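DNA replication and repair protein RecF (Caldanaerobacter subterraneus subsp. tengcongensis, PDB 5Z69) binds ATP as an ABC-type ATPase, probably binds single-stranded DNA, and serves as a recombination mediator in the RecFOR pathway of DNA repair. Local coordinates at residues K11-D16 with F75-L80; V123-E128 with L301-L306. All blocks are in the same frame, centred on the assembly; numbering follows the deposited sequence. Where two conformers were deposited one is given.

In the fold
Contact 1 lies within one beta-sheet of the P-loop NTPase domain, while contact 2 packs a helix on the edge strand of another. K11-D16 and F75-L80 are neighbouring strands of the antiparallel sheet, which packs on helix 43-55, the helix that follows the P-loop. V123-E128 starts on the edge strand of the mixed sheet that carries the nucleotide-binding core, and L301-L306 is part of the long helix 291-313. The two centres lie 24 Å apart and their nearest atoms about 12 Å, so they do not touch. The bound ATP analogue lies near both without touching: it is about 8 Å from the side chain of F75 and about 9 Å from that of I124.

Contact 1 (K11-D16 with F75-L80); sequences KEIFVD and FYVRGL
E12 and L80 lie side by side on one face of the sheet, pointing the same way, and their backbones are joined by L80 N donating to E12 O at 3.2 Å. From CB of E12, a chi1 of 72° places CG between the backbone N and the carbonyl carbon, and the chain then runs extended along the leucine. CG rests 3.8 Å from both CG and CD1 of L80, CD comes to 3.4 Å from L80 CD1, and both carboxylate oxygens stay beside that same methyl. At the tip OE2 accepts from a water, which is in turn a weak acceptor for R78 NH1 in one of the arginine's two conformers. With an alanine here, the water would probably lose its carboxylate acceptor and a gap would open beside L80 CD1.

Axes 4.6 Å apart at 172° define an antiparallel pair, adjacent inner strands of the six-stranded antiparallel sheet of this ABC-type ATPase domain. F14-R78 and D16-Y76 are hydrogen-bonded pairs, each closed by two backbone bonds, F14 N to R78 O being the shortest at 2.7 Å.

On the face shared with E12, the side chains of F14 and Y76 cross at about a right angle, F14 CD2 meeting the tyrosine ring at its edge. In that same conformer the R78 guanidinium approaches F14 obliquely, its plane 14° from that of the ring and its NH1 4.0 Å from F14 CB, and R78 NH2 donates to Y76 OH. That hydroxyl is bound to E92 on the next strand. The other face turns to helix 43-55: I13 CD1 meets V77 CG1 at 3.6 Å, with I50 against I13, and L52 and L53 against V77.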
# COMPACT_ATOMS: atom_id res chain seq x y z
N LYS A 11 9.94 -20.54 -37.30
CA LYS A 11 10.27 -21.60 -38.23
C LYS A 11 11.60 -22.21 -37.85
O LYS A 11 11.80 -23.41 -37.93
CB LYS A 11 10.35 -21.08 -39.67
CG LYS A 11 9.17 -20.22 -40.11
CD LYS A 11 9.32 -19.84 -41.60
CE LYS A 11 8.14 -19.02 -42.09
NZ LYS A 11 8.33 -18.71 -43.54
N GLU A 12 12.52 -21.34 -37.45
CA GLU A 12 13.86 -21.78 -37.19
C GLU A 12 14.58 -20.71 -36.38
O GLU A 12 14.15 -19.55 -36.34
CB GLU A 12 14.63 -22.04 -38.52
CG GLU A 12 14.97 -20.77 -39.24
CD GLU A 12 15.95 -20.97 -40.39
OE1 GLU A 12 15.64 -21.73 -41.32
OE2 GLU A 12 17.04 -20.35 -40.36
N ILE A 13 15.67 -21.11 -35.75
CA ILE A 13 16.53 -20.14 -35.09
C ILE A 13 17.97 -20.55 -35.35
O ILE A 13 18.30 -21.75 -35.46
CB ILE A 13 16.26 -20.05 -33.57
CG1 ILE A 13 16.86 -18.77 -32.97
CG2 ILE A 13 16.80 -21.28 -32.84
CD1 ILE A 13 16.41 -18.48 -31.49
N PHE A 14 18.83 -19.55 -35.44
CA PHE A 14 20.26 -19.80 -35.61
C PHE A 14 20.98 -19.15 -34.44
O PHE A 14 20.78 -17.97 -34.19
CB PHE A 14 20.79 -19.21 -36.92
CG PHE A 14 22.25 -19.48 -37.15
CD1 PHE A 14 22.67 -20.71 -37.66
CD2 PHE A 14 23.22 -18.52 -36.86
CE1 PHE A 14 24.02 -20.99 -37.87
CE2 PHE A 14 24.59 -18.79 -37.07
CZ PHE A 14 24.99 -20.01 -37.56
N VAL A 15 21.79 -19.92 -33.71
CA VAL A 15 22.52 -19.38 -32.57
C VAL A 15 24.03 -19.50 -32.75
O VAL A 15 24.55 -20.55 -33.08
CB VAL A 15 22.09 -20.05 -31.25
CG1 VAL A 15 20.67 -19.62 -30.88
CG2 VAL A 15 22.16 -21.58 -31.37
N ASP A 16 24.73 -18.40 -32.53
CA ASP A 16 26.17 -18.33 -32.73
C ASP A 16 26.83 -17.71 -31.48
O ASP A 16 26.56 -16.56 -31.15
CB ASP A 16 26.46 -17.51 -34.00
CG ASP A 16 27.95 -17.44 -34.34
OD1 ASP A 16 28.74 -18.21 -33.75
OD2 ASP A 16 28.30 -16.60 -35.21
N PHE A 75 27.78 -12.44 -29.45
CA PHE A 75 26.86 -13.50 -29.82
C PHE A 75 25.91 -13.00 -30.90
O PHE A 75 25.76 -11.79 -31.12
CB PHE A 75 26.09 -14.05 -28.62
CG PHE A 75 24.99 -13.13 -28.10
CD1 PHE A 75 23.76 -13.02 -28.75
CD2 PHE A 75 25.17 -12.42 -26.92
CE1 PHE A 75 22.75 -12.20 -28.25
CE2 PHE A 75 24.17 -11.58 -26.42
CZ PHE A 75 22.95 -11.47 -27.07
N TYR A 76 25.25 -13.94 -31.55
CA TYR A 76 24.36 -13.59 -32.63
C TYR A 76 23.22 -14.58 -32.66
O TYR A 76 23.43 -15.80 -32.61
CB TYR A 76 25.13 -13.60 -33.95
CG TYR A 76 24.27 -13.45 -35.20
CD1 TYR A 76 23.76 -12.22 -35.57
CD2 TYR A 76 23.98 -14.55 -35.99
CE1 TYR A 76 22.99 -12.07 -36.74
CE2 TYR A 76 23.21 -14.41 -37.17
CZ TYR A 76 22.74 -13.16 -37.53
OH TYR A 76 21.96 -12.99 -38.64
N VAL A 77 22.00 -14.05 -32.74
CA VAL A 77 20.82 -14.90 -32.85
C VAL A 77 19.97 -14.43 -34.02
O VAL A 77 19.73 -13.22 -34.15
CB VAL A 77 19.98 -14.90 -31.55
CG1 VAL A 77 18.76 -15.81 -31.69
CG2 VAL A 77 20.83 -15.35 -30.36
N ARG A 78 19.53 -15.37 -34.85
CA ARG A 78 18.63 -15.05 -35.97
C ARG A 78 17.45 -16.00 -35.99
O ARG A 78 17.60 -17.22 -36.00
CB ARG A 78 19.30 -15.13 -37.34
CG ARG A 78 18.24 -15.08 -38.48
CD ARG A 78 18.68 -15.77 -39.80
NE ARG A 78 20.03 -15.38 -40.05
CZ ARG A 78 21.06 -16.17 -40.34
NH1 ARG A 78 20.94 -17.48 -40.51
NH2 ARG A 78 22.23 -15.59 -40.48
N GLY A 79 16.26 -15.41 -35.98
CA GLY A 79 15.03 -16.19 -36.04
C GLY A 79 14.27 -15.85 -37.31
O GLY A 79 14.28 -14.69 -37.76
N LEU A 80 13.61 -16.84 -37.88
CA LEU A 80 12.68 -16.61 -38.98
C LEU A 80 11.29 -16.91 -38.43
O LEU A 80 11.03 -17.99 -37.93
CB LEU A 80 13.00 -17.47 -40.20
CG LEU A 80 14.41 -17.34 -40.85
CD1 LEU A 80 14.60 -18.30 -42.04
CD2 LEU A 80 14.71 -15.92 -41.31
O HOH W 1 18.87 -19.05 -41.95

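Contact 2 (V123-E128 with L301-L306); sequences VIFSPE and LKLSEL
K302 NZ is gripped by three oxygens, the strongest being E305 OE1 at 2.8 Å, a salt bridge within the helix, the ammonium meeting OE1 on its syn side, 20° out of the carboxylate plane. The second is I124 O, a weak bond of 3.0 Å that reaches across to the strand, and the third is a water, also held weakly. That water connects the two segments more firmly through its other partners: it accepts from I124 N and donates to E305 OE2 at 2.7 Å. E305 OE1 has a further partner in the hydroxyl of Y143, on helix 137-151.

Bends at chi2 and chi3 fold the K302 chain back, bringing CE and NZ up to the outer end of I124 O while CB remains against F125. There K302 CB lies 3.5 Å from F125 CE2, the two side chains sliding past each other in opposite directions. Further along the ring, F125 CZ comes within 4.4 Å of L306 CD2, a methyl at the ring edge near its plane. In one of its two conformers, V123 meets E305 OE2 with its CG1 at 3.7 Å, and its CG2 touches L306 CD1 at 4.1 Å, the valine and leucine crossing at about a right angle.

Helix 301-306 runs nearly antiparallel to strand 123-125, at 167° with the axes 9.1 Å apart. It covers the edge strand of the mixed sheet of the P-loop NTPase fold, whose inner neighbour, strand 318-321, bonds to V123 and F125. Every residue touching across the contact is buried, and an ammonium enclosed this way probably keeps its charge through the adjacent carboxylate, with the peptide oxygen and water completing its polar surroundings.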
# COMPACT_ATOMS: atom_id res chain seq x y z
N VAL A 123 4.94 -15.91 -24.81
CA VAL A 123 4.71 -15.85 -23.37
C VAL A 123 5.54 -16.97 -22.76
O VAL A 123 5.48 -18.10 -23.24
CB VAL A 123 3.23 -16.04 -23.00
CG1 VAL A 123 3.03 -15.99 -21.46
CG2 VAL A 123 2.40 -14.98 -23.69
N ILE A 124 6.32 -16.65 -21.74
CA ILE A 124 7.19 -17.66 -21.16
C ILE A 124 6.72 -17.97 -19.75
O ILE A 124 6.50 -17.06 -18.95
CB ILE A 124 8.68 -17.20 -21.15
CG1 ILE A 124 9.55 -18.21 -20.42
CG2 ILE A 124 8.83 -15.78 -20.57
CD1 ILE A 124 10.99 -18.23 -20.92
N PHE A 125 6.56 -19.25 -19.47
CA PHE A 125 6.13 -19.75 -18.17
C PHE A 125 7.34 -20.39 -17.56
O PHE A 125 7.96 -21.24 -18.18
CB PHE A 125 4.99 -20.78 -18.29
CG PHE A 125 3.74 -20.27 -18.97
CD1 PHE A 125 3.69 -20.12 -20.35
CD2 PHE A 125 2.61 -19.99 -18.22
CE1 PHE A 125 2.51 -19.67 -20.97
CE2 PHE A 125 1.44 -19.54 -18.82
CZ PHE A 125 1.39 -19.37 -20.20
N SER A 126 7.67 -20.00 -16.33
CA SER A 126 8.90 -20.41 -15.66
C SER A 126 8.62 -20.56 -14.16
O SER A 126 7.73 -19.89 -13.65
CB SER A 126 10.00 -19.39 -15.92
OG SER A 126 11.20 -19.75 -15.26
N PRO A 127 9.36 -21.44 -13.46
CA PRO A 127 9.14 -21.58 -12.01
C PRO A 127 9.31 -20.26 -11.26
O PRO A 127 8.58 -19.99 -10.30
CB PRO A 127 10.21 -22.59 -11.59
CG PRO A 127 10.48 -23.39 -12.85
CD PRO A 127 10.35 -22.40 -13.97
N GLU A 128 10.24 -19.43 -11.71
CA GLU A 128 10.49 -18.13 -11.08
C GLU A 128 9.31 -17.16 -11.15
O GLU A 128 9.39 -16.06 -10.60
CB GLU A 128 11.72 -17.47 -11.71
CG GLU A 128 13.04 -18.06 -11.26
CD GLU A 128 13.30 -19.43 -11.87
OE1 GLU A 128 14.04 -20.22 -11.25
OE2 GLU A 128 12.76 -19.70 -12.96
N LEU A 301 -1.98 -15.66 -13.07
CA LEU A 301 -1.36 -14.43 -13.53
C LEU A 301 -0.84 -14.58 -14.97
O LEU A 301 -1.09 -13.73 -15.83
CB LEU A 301 -0.21 -14.04 -12.60
CG LEU A 301 0.59 -12.81 -12.98
CD1 LEU A 301 -0.19 -11.55 -12.67
CD2 LEU A 301 1.95 -12.81 -12.28
N LYS A 302 -0.15 -15.68 -15.23
CA LYS A 302 0.47 -15.91 -16.55
C LYS A 302 -0.58 -16.32 -17.59
O LYS A 302 -0.53 -15.91 -18.75
CB LYS A 302 1.57 -16.96 -16.46
CG LYS A 302 2.73 -16.61 -15.49
CD LYS A 302 3.54 -15.41 -15.96
CE LYS A 302 4.24 -15.73 -17.29
NZ LYS A 302 5.13 -14.63 -17.82
N LEU A 303 -1.55 -17.14 -17.16
CA LEU A 303 -2.67 -17.49 -18.02
C LEU A 303 -3.40 -16.22 -18.47
O LEU A 303 -3.83 -16.11 -19.61
CB LEU A 303 -3.63 -18.44 -17.31
CG LEU A 303 -3.17 -19.90 -17.18
CD1 LEU A 303 -4.19 -20.72 -16.42
CD2 LEU A 303 -2.91 -20.50 -18.56
N SER A 304 -3.49 -15.25 -17.57
CA SER A 304 -4.12 -13.96 -17.86
C SER A 304 -3.29 -13.09 -18.80
O SER A 304 -3.82 -12.37 -19.65
CB SER A 304 -4.40 -13.21 -16.57
OG SER A 304 -5.43 -13.84 -15.85
N GLU A 305 -1.97 -13.14 -18.62
CA GLU A 305 -1.05 -12.43 -19.49
C GLU A 305 -1.31 -12.88 -20.91
O GLU A 305 -1.52 -12.08 -21.82
CB GLU A 305 0.40 -12.70 -19.09
CG GLU A 305 1.43 -11.98 -19.96
CD GLU A 305 2.85 -12.45 -19.70
OE1 GLU A 305 3.15 -12.85 -18.54
OE2 GLU A 305 3.67 -12.42 -20.65
N LEU A 306 -1.33 -14.20 -21.07
CA LEU A 306 -1.59 -14.81 -22.36
C LEU A 306 -2.93 -14.36 -22.95
O LEU A 306 -3.01 -13.92 -24.10
CB LEU A 306 -1.55 -16.33 -22.21
CG LEU A 306 -1.97 -17.15 -23.43
CD1 LEU A 306 -1.17 -16.74 -24.66
CD2 LEU A 306 -1.81 -18.64 -23.12
O HOH W 2 5.93 -13.83 -20.91